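Long-range contacts in AgaA (Rhizobium radiobacter, PDB 6HLX), which binds the opine agropinic acid as the periplasmic binding protein of an ABC transporter that imports it into the bacterium: residues A[290-294]-A[426-430]; A[392-396]-A[408-414]. One frame throughout, in Å; residues are numbered along the deposited sequence.

Contact 1: A[290-294]-A[426-430]; sequences GYMGY and KAERV. With MES (2-(N-morpholino)-ethanesulfonic acid), chain F.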
ATOM      1  N   GLY A 290      -3.469 -16.827   8.987  1.00 25.77           N
ATOM      2  CA  GLY A 290      -4.860 -16.635   8.585  1.00 25.87           C
ATOM      3  C   GLY A 290      -5.049 -16.487   7.087  1.00 27.75           C
ATOM      4  O   GLY A 290      -6.178 -16.550   6.614  1.00 28.48           O
ATOM      5  N   TYR A 291      -3.959 -16.252   6.322  1.00 22.54           N
ATOM      6  CA  TYR A 291      -4.066 -16.144   4.864  1.00 20.34           C
ATOM      7  C   TYR A 291      -3.702 -17.482   4.227  1.00 24.19           C
ATOM      8  O   TYR A 291      -2.815 -18.182   4.717  1.00 23.06           O
ATOM      9  CB  TYR A 291      -3.084 -15.100   4.313  1.00 20.11           C
ATOM     10  CG  TYR A 291      -3.565 -13.675   4.436  1.00 20.87           C
ATOM     11  CD1 TYR A 291      -3.546 -13.017   5.661  1.00 22.31           C
ATOM     12  CD2 TYR A 291      -3.960 -12.955   3.311  1.00 21.00           C
ATOM     13  CE1 TYR A 291      -3.963 -11.690   5.778  1.00 20.26           C
ATOM     14  CE2 TYR A 291      -4.417 -11.638   3.420  1.00 20.71           C
ATOM     15  CZ  TYR A 291      -4.378 -10.998   4.644  1.00 23.60           C
ATOM     16  OH  TYR A 291      -4.810  -9.692   4.741  1.00 23.64           O
ATOM     17  N   MET A 292      -4.339 -17.809   3.099  1.00 22.33           N
ATOM     18  CA  MET A 292      -4.020 -19.018   2.347  1.00 21.84           C
ATOM     19  C   MET A 292      -2.588 -18.941   1.839  1.00 23.01           C
ATOM     20  O   MET A 292      -2.124 -17.857   1.438  1.00 22.60           O
ATOM     21  CB  MET A 292      -5.027 -19.236   1.217  1.00 24.35           C
ATOM     22  CG  MET A 292      -6.414 -19.592   1.793  1.00 28.28           C
ATOM     23  SD  MET A 292      -7.632 -19.992   0.533  1.00 31.77           S
ATOM     24  CE  MET A 292      -7.871 -18.351  -0.225  1.00 29.07           C
ATOM     25  N   GLY A 293      -1.880 -20.065   1.971  1.00 22.26           N
ATOM     26  CA  GLY A 293      -0.465 -20.161   1.641  1.00 22.38           C
ATOM     27  C   GLY A 293       0.393 -20.163   2.895  1.00 24.69           C
ATOM     28  O   GLY A 293       1.568 -20.536   2.835  1.00 24.09           O
ATOM     29  N   TYR A 294      -0.178 -19.732   4.053  1.00 22.38           N
ATOM     30  CA  TYR A 294       0.554 -19.714   5.318  1.00 22.70           C
ATOM     31  C   TYR A 294       0.908 -21.156   5.690  1.00 26.40           C
ATOM     32  O   TYR A 294       0.071 -22.055   5.534  1.00 25.93           O
ATOM     33  CB  TYR A 294      -0.311 -19.121   6.452  1.00 24.77           C
ATOM     34  CG  TYR A 294       0.395 -19.134   7.790  1.00 26.38           C
ATOM     35  CD1 TYR A 294       1.250 -18.098   8.158  1.00 29.53           C
ATOM     36  CD2 TYR A 294       0.228 -20.194   8.679  1.00 28.00           C
ATOM     37  CE1 TYR A 294       1.916 -18.113   9.386  1.00 31.61           C
ATOM     38  CE2 TYR A 294       0.910 -20.230   9.894  1.00 29.74           C
ATOM     39  CZ  TYR A 294       1.734 -19.176  10.253  1.00 38.16           C
ATOM     40  OH  TYR A 294       2.375 -19.193  11.464  1.00 44.00           O
ATOM     41  N   LYS A 426     -12.716 -22.143  -0.812  1.00 31.15           N
ATOM     42  CA  LYS A 426     -11.456 -21.937  -0.069  1.00 30.94           C
ATOM     43  C   LYS A 426     -10.714 -23.256   0.265  1.00 35.08           C
ATOM     44  O   LYS A 426      -9.478 -23.246   0.370  1.00 34.21           O
ATOM     45  CB  LYS A 426     -11.656 -21.062   1.173  1.00 34.21           C
ATOM     46  CG  LYS A 426     -11.924 -19.600   0.791  1.00 40.61           C
ATOM     47  CD  LYS A 426     -11.393 -18.573   1.783  1.00 47.14           C
ATOM     48  CE  LYS A 426     -11.523 -17.182   1.184  1.00 46.41           C
ATOM     49  NZ  LYS A 426     -11.306 -16.105   2.186  1.00 40.28           N
ATOM     50  N   ALA A 427     -11.429 -24.392   0.367  1.00 32.18           N
ATOM     51  CA  ALA A 427     -10.779 -25.701   0.603  1.00 32.30           C
ATOM     52  C   ALA A 427      -9.923 -26.097  -0.626  1.00 34.51           C
ATOM     53  O   ALA A 427      -8.869 -26.743  -0.495  1.00 33.17           O
ATOM     54  CB  ALA A 427     -11.831 -26.770   0.877  1.00 34.29           C
ATOM     55  N   GLU A 428     -10.363 -25.672  -1.827  1.00 30.77           N
ATOM     56  CA  GLU A 428      -9.606 -25.933  -3.058  1.00 29.64           C
ATOM     57  C   GLU A 428      -8.575 -24.809  -3.257  1.00 29.36           C
ATOM     58  O   GLU A 428      -7.435 -25.069  -3.658  1.00 27.86           O
ATOM     59  CB  GLU A 428     -10.550 -26.038  -4.274  1.00 31.45           C
ATOM     60  CG  GLU A 428     -11.397 -27.314  -4.268  1.00 42.80           C
ATOM     61  CD  GLU A 428     -10.611 -28.603  -4.075  1.00 70.62           C
ATOM     62  OE1 GLU A 428      -9.674 -28.855  -4.868  1.00 55.96           O
ATOM     63  OE2 GLU A 428     -10.915 -29.346  -3.113  1.00 70.50           O
ATOM     64  N   ARG A 429      -8.950 -23.574  -2.918  1.00 25.37           N
ATOM     65  CA  ARG A 429      -8.009 -22.451  -3.075  1.00 23.19           C
ATOM     66  C   ARG A 429      -6.746 -22.657  -2.233  1.00 25.94           C
ATOM     67  O   ARG A 429      -5.659 -22.339  -2.697  1.00 26.10           O
ATOM     68  CB  ARG A 429      -8.656 -21.106  -2.670  1.00 24.07           C
ATOM     69  CG  ARG A 429      -9.707 -20.580  -3.617  1.00 27.55           C
ATOM     70  CD  ARG A 429     -10.153 -19.180  -3.191  1.00 26.40           C
ATOM     71  NE  ARG A 429      -9.228 -18.162  -3.686  1.00 23.33           N
ATOM     72  CZ  ARG A 429      -9.190 -16.907  -3.251  1.00 30.41           C
ATOM     73  NH1 ARG A 429      -8.334 -16.035  -3.786  1.00 23.36           N
ATOM     74  NH2 ARG A 429     -10.023 -16.501  -2.295  1.00 25.33           N
ATOM     75  N   VAL A 430      -6.875 -23.223  -1.029  1.00 25.94           N
ATOM     76  CA  VAL A 430      -5.712 -23.366  -0.156  1.00 28.02           C
ATOM     77  C   VAL A 430      -4.635 -24.306  -0.780  1.00 31.38           C
ATOM     78  O   VAL A 430      -3.446 -23.982  -0.684  1.00 30.86           O
ATOM     79  CB  VAL A 430      -6.082 -23.702   1.313  1.00 34.03           C
ATOM     80  CG1 VAL A 430      -6.432 -25.158   1.513  1.00 34.00           C
ATOM     81  CG2 VAL A 430      -4.980 -23.244   2.278  1.00 34.34           C
TER
HETATM   82  O1  MES F 605      -7.769 -11.491   8.065  1.00 37.21           O
HETATM   83  C2  MES F 605      -8.565 -12.663   8.290  1.00 39.25           C
HETATM   84  C3  MES F 605      -8.175 -13.782   7.350  1.00 39.00           C
HETATM   85  N4  MES F 605      -8.296 -13.325   5.925  1.00 36.59           N
HETATM   86  C5  MES F 605      -7.514 -12.062   5.723  1.00 33.44           C
HETATM   87  C6  MES F 605      -7.940 -11.021   6.734  1.00 33.51           C
HETATM   88  C7  MES F 605      -7.881 -14.437   4.995  1.00 35.87           C
HETATM   89  C8  MES F 605      -7.988 -14.105   3.550  1.00 29.20           C
HETATM   90  S   MES F 605      -7.762 -15.513   2.485  1.00 24.14           S
HETATM   91  O1S MES F 605      -8.529 -16.597   3.069  1.00 28.72           O
HETATM   92  O2S MES F 605      -6.336 -15.780   2.458  1.00 25.31           O
HETATM   93  O3S MES F 605      -8.276 -15.111   1.190  1.00 23.20           O
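Met292 reaches from a loop onto the first turn of helix 426-443 and makes the larger part of the contact. With Met292 CG anti to the carbonyl carbon (chi1 -68°) and a bend at chi3, Met292 SD lies 3.5 Å from Arg429 CB, while Met292 CE turns over one face of the Arg429 guanidinium, 3.5 Å from Arg429 NH2 and offset toward the rim; the two side chains cross at about a right angle. Nearer the backbone, Met292 CG packs 4.0 Å from Val430 CG2. The polar links run through a MES molecule, probably from the crystallisation liquor. Its sulfonate accepts from Met292 N through O2S (2.9 Å, 166° at the hydrogen) and from Lys426 NZ through O1S (3.0 Å), with a weak bond from NZ to O3S; the MES is also hydrogen-bonded to Ala386 N. On the loop side, MES C5 sits over one face of the Tyr291 ring, 3.5 Å from Tyr291 CZ. Arg429 has its polar partners elsewhere, in Gly420 O, Tyr433 OH and a salt bridge to Asp385. The direct contact is therefore van der Waals packing of a thioether on a guanidinium face and a valine; in this crystal a sulfonate, probably charged, bridges loop and helix.

Contact 2: A[392-396]-A[408-414]; sequences YYYGG and FNDQQIN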
ATOM      1  N   TYR A 392       2.162  -8.722  -6.377  1.00 18.07           N
ATOM      2  CA  TYR A 392       3.595  -8.932  -6.160  1.00 18.05           C
ATOM      3  C   TYR A 392       4.255  -9.859  -7.183  1.00 21.34           C
ATOM      4  O   TYR A 392       5.410  -9.640  -7.541  1.00 21.76           O
ATOM      5  CB  TYR A 392       3.810  -9.530  -4.740  1.00 18.56           C
ATOM      6  CG  TYR A 392       3.712  -8.472  -3.667  1.00 17.36           C
ATOM      7  CD1 TYR A 392       2.472  -7.967  -3.263  1.00 17.20           C
ATOM      8  CD2 TYR A 392       4.854  -7.962  -3.066  1.00 18.00           C
ATOM      9  CE1 TYR A 392       2.385  -6.930  -2.334  1.00 18.75           C
ATOM     10  CE2 TYR A 392       4.777  -6.937  -2.120  1.00 18.80           C
ATOM     11  CZ  TYR A 392       3.539  -6.433  -1.753  1.00 19.56           C
ATOM     12  OH  TYR A 392       3.486  -5.378  -0.876  1.00 21.18           O
ATOM     13  N   TYR A 393       3.557 -10.940  -7.592  1.00 18.55           N
ATOM     14  CA  TYR A 393       4.158 -12.038  -8.369  1.00 18.93           C
ATOM     15  C   TYR A 393       3.751 -12.215  -9.818  1.00 22.20           C
ATOM     16  O   TYR A 393       4.492 -12.861 -10.566  1.00 22.93           O
ATOM     17  CB  TYR A 393       3.864 -13.369  -7.643  1.00 20.69           C
ATOM     18  CG  TYR A 393       4.673 -13.536  -6.373  1.00 20.79           C
ATOM     19  CD1 TYR A 393       4.229 -13.001  -5.165  1.00 22.22           C
ATOM     20  CD2 TYR A 393       5.885 -14.228  -6.378  1.00 20.93           C
ATOM     21  CE1 TYR A 393       4.983 -13.118  -3.999  1.00 20.32           C
ATOM     22  CE2 TYR A 393       6.636 -14.374  -5.212  1.00 20.62           C
ATOM     23  CZ  TYR A 393       6.188 -13.801  -4.028  1.00 21.72           C
ATOM     24  OH  TYR A 393       6.923 -13.932  -2.873  1.00 21.50           O
ATOM     25  N   TYR A 394       2.547 -11.766 -10.203  1.00 19.81           N
ATOM     26  CA  TYR A 394       2.051 -12.032 -11.556  1.00 20.32           C
ATOM     27  C   TYR A 394       2.880 -11.315 -12.628  1.00 24.71           C
ATOM     28  O   TYR A 394       3.463 -10.268 -12.361  1.00 22.48           O
ATOM     29  CB  TYR A 394       0.591 -11.561 -11.666  1.00 20.08           C
ATOM     30  CG  TYR A 394      -0.172 -12.248 -12.779  1.00 22.79           C
ATOM     31  CD1 TYR A 394      -0.658 -13.542 -12.619  1.00 23.72           C
ATOM     32  CD2 TYR A 394      -0.367 -11.625 -14.006  1.00 24.66           C
ATOM     33  CE1 TYR A 394      -1.342 -14.190 -13.644  1.00 24.14           C
ATOM     34  CE2 TYR A 394      -1.048 -12.268 -15.044  1.00 25.68           C
ATOM     35  CZ  TYR A 394      -1.568 -13.537 -14.841  1.00 30.96           C
ATOM     36  OH  TYR A 394      -2.259 -14.185 -15.842  1.00 29.75           O
ATOM     37  N   GLY A 395       2.875 -11.861 -13.834  1.00 22.41           N
ATOM     38  CA  GLY A 395       3.450 -11.196 -14.990  1.00 23.26           C
ATOM     39  C   GLY A 395       2.403 -10.227 -15.521  1.00 25.66           C
ATOM     40  O   GLY A 395       2.105  -9.211 -14.879  1.00 24.16           O
ATOM     41  N   GLY A 396       1.772 -10.579 -16.645  1.00 24.97           N
ATOM     42  CA  GLY A 396       0.726  -9.736 -17.224  1.00 26.08           C
ATOM     43  C   GLY A 396       1.247  -8.604 -18.091  1.00 30.75           C
ATOM     44  O   GLY A 396       2.430  -8.581 -18.459  1.00 29.87           O
ATOM     45  N   PHE A 408       9.700  -9.667 -13.865  1.00 22.37           N
ATOM     46  CA  PHE A 408       9.567 -11.068 -13.480  1.00 21.74           C
ATOM     47  C   PHE A 408       8.256 -11.602 -14.095  1.00 24.53           C
ATOM     48  O   PHE A 408       7.204 -10.962 -13.976  1.00 22.39           O
ATOM     49  CB  PHE A 408       9.521 -11.230 -11.951  1.00 21.95           C
ATOM     50  CG  PHE A 408       9.291 -12.673 -11.532  1.00 22.46           C
ATOM     51  CD1 PHE A 408      10.307 -13.616 -11.641  1.00 24.01           C
ATOM     52  CD2 PHE A 408       8.053 -13.083 -11.039  1.00 23.24           C
ATOM     53  CE1 PHE A 408      10.086 -14.953 -11.274  1.00 24.53           C
ATOM     54  CE2 PHE A 408       7.831 -14.411 -10.662  1.00 24.37           C
ATOM     55  CZ  PHE A 408       8.847 -15.342 -10.783  1.00 22.28           C
ATOM     56  N   ASN A 409       8.334 -12.776 -14.718  1.00 23.78           N
ATOM     57  CA  ASN A 409       7.181 -13.396 -15.366  1.00 24.31           C
ATOM     58  C   ASN A 409       7.431 -14.897 -15.443  1.00 29.17           C
ATOM     59  O   ASN A 409       8.264 -15.338 -16.231  1.00 32.53           O
ATOM     60  CB  ASN A 409       7.007 -12.776 -16.777  1.00 25.41           C
ATOM     61  CG  ASN A 409       5.735 -13.106 -17.523  1.00 42.59           C
ATOM     62  OD1 ASN A 409       4.757 -13.604 -16.970  1.00 28.34           O
ATOM     63  ND2 ASN A 409       5.718 -12.801 -18.814  1.00 41.13           N
ATOM     64  N   ASP A 410       6.785 -15.671 -14.558  1.00 23.29           N
ATOM     65  CA  ASP A 410       6.910 -17.137 -14.558  1.00 22.32           C
ATOM     66  C   ASP A 410       5.548 -17.755 -14.889  1.00 27.02           C
ATOM     67  O   ASP A 410       4.565 -17.479 -14.183  1.00 24.58           O
ATOM     68  CB  ASP A 410       7.426 -17.644 -13.199  1.00 22.09           C
ATOM     69  CG  ASP A 410       7.499 -19.159 -13.139  1.00 28.14           C
ATOM     70  OD1 ASP A 410       8.372 -19.743 -13.828  1.00 28.80           O
ATOM     71  OD2 ASP A 410       6.728 -19.762 -12.355  1.00 27.20           O
ATOM     72  N   GLN A 411       5.486 -18.603 -15.941  1.00 25.13           N
ATOM     73  CA  GLN A 411       4.209 -19.178 -16.350  1.00 26.14           C
ATOM     74  C   GLN A 411       3.578 -20.045 -15.272  1.00 28.25           C
ATOM     75  O   GLN A 411       2.363 -19.954 -15.084  1.00 27.91           O
ATOM     76  CB  GLN A 411       4.308 -19.921 -17.707  1.00 29.03           C
ATOM     77  CG  GLN A 411       2.961 -20.024 -18.477  1.00 43.80           C
ATOM     78  CD  GLN A 411       2.049 -18.794 -18.471  1.00 71.10           C
ATOM     79  OE1 GLN A 411       2.474 -17.626 -18.521  1.00 67.35           O
ATOM     80  NE2 GLN A 411       0.751 -19.036 -18.410  1.00 62.14           N
ATOM     81  N   GLN A 412       4.370 -20.876 -14.558  1.00 25.70           N
ATOM     82  CA  GLN A 412       3.771 -21.734 -13.514  1.00 25.11           C
ATOM     83  C   GLN A 412       3.114 -20.889 -12.427  1.00 26.61           C
ATOM     84  O   GLN A 412       1.996 -21.199 -11.995  1.00 24.88           O
ATOM     85  CB  GLN A 412       4.799 -22.687 -12.905  1.00 26.27           C
ATOM     86  CG  GLN A 412       5.165 -23.844 -13.827  1.00 36.80           C
ATOM     87  CD  GLN A 412       6.222 -24.715 -13.190  1.00 50.85           C
ATOM     88  OE1 GLN A 412       6.132 -25.083 -12.013  1.00 44.27           O
ATOM     89  NE2 GLN A 412       7.260 -25.038 -13.944  1.00 44.55           N
ATOM     90  N   ILE A 413       3.790 -19.804 -12.008  1.00 22.53           N
ATOM     91  CA  ILE A 413       3.242 -18.890 -10.996  1.00 21.11           C
ATOM     92  C   ILE A 413       1.969 -18.229 -11.535  1.00 23.60           C
ATOM     93  O   ILE A 413       0.970 -18.187 -10.822  1.00 23.27           O
ATOM     94  CB  ILE A 413       4.316 -17.854 -10.532  1.00 23.42           C
ATOM     95  CG1 ILE A 413       5.265 -18.506  -9.510  1.00 24.23           C
ATOM     96  CG2 ILE A 413       3.658 -16.597  -9.918  1.00 23.09           C
ATOM     97  CD1 ILE A 413       6.465 -17.663  -9.075  1.00 26.81           C
ATOM     98  N   ASN A 414       1.991 -17.740 -12.799  1.00 21.92           N
ATOM     99  CA  ASN A 414       0.814 -17.086 -13.395  1.00 22.15           C
ATOM    100  C   ASN A 414      -0.394 -18.016 -13.396  1.00 25.07           C
ATOM    101  O   ASN A 414      -1.494 -17.604 -13.023  1.00 23.84           O
ATOM    102  CB  ASN A 414       1.098 -16.615 -14.820  1.00 22.64           C
ATOM    103  CG  ASN A 414       2.121 -15.512 -14.944  1.00 25.00           C
ATOM    104  OD1 ASN A 414       2.678 -15.286 -16.032  1.00 29.53           O
ATOM    105  ND2 ASN A 414       2.393 -14.809 -13.865  1.00 19.87           N
TER
HETATM  106  O   HOH W   1       4.942 -14.621 -12.734  1.00 23.36           O
HETATM  107  O   HOH W   2       6.139  -9.533 -11.887  1.00 22.12           O
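Tyr393, Asn414 and Tyr394 bury the most surface where the end of helix 388-393 meets the start of helix 411-422. Tyr393 CB packs 4.0 Å from Ile413 CG2, and Tyr393 O lies at the edge of the Phe408 ring, near the ring plane and 3.6 Å from Phe408 CD2. Water 1 donates to Tyr393 O (2.8 Å) and accepts from Asp410 N, tying the helix end to the cap of the next helix. The Tyr393 hydroxyl bonds to Tyr448 OH. Asn414 lies over one face of the Tyr394 ring, offset toward the rim, its amide plane turned 38° from the ring; Asn414 CB is 3.6 Å from Tyr394 CE1. At chi1 -157° Tyr394 CG is anti to the backbone N, and the ring lies across Asn414 with its hydroxyl bonded to Asp418. A second water lies 2.8 Å from Tyr394 O and 2.7 Å from Phe408 O; Arg401 also donates to Tyr394 O. Gly395 passes close to Asn409, their CA atoms 4.3 Å apart. Asp410 OD2 accepts from Ile413 N (3.0 Å, 151°) and also pairs with Arg439. The arrangement is that of two successive helices joined by a long irregular connection, the second N-capped by Asp410, within a family 5 solute-binding protein.

Overall arrangement
Contact 2 is nested along the chain inside the span closed by contact 1: 290-294 comes first, then 392-396 and 408-414, then 426-430. The centres are 19 Å apart and the nearest atoms about 10 Å, without touching. What joins them is the run of consecutive helices 411-422 and 426-443. Contact 2 lies at the start of the former and contact 1 at the start of the latter, whose later residues Phe436, Arg439 and Ala440 pack against or pair with residues of contact 2. Trp388 of helix 388-393 meets both Tyr291 and Tyr392. In this family 5 periplasmic solute-binding protein both contacts lie away from the zinc and ligand sites; Tyr393 is about 13 Å from the agropinic acid.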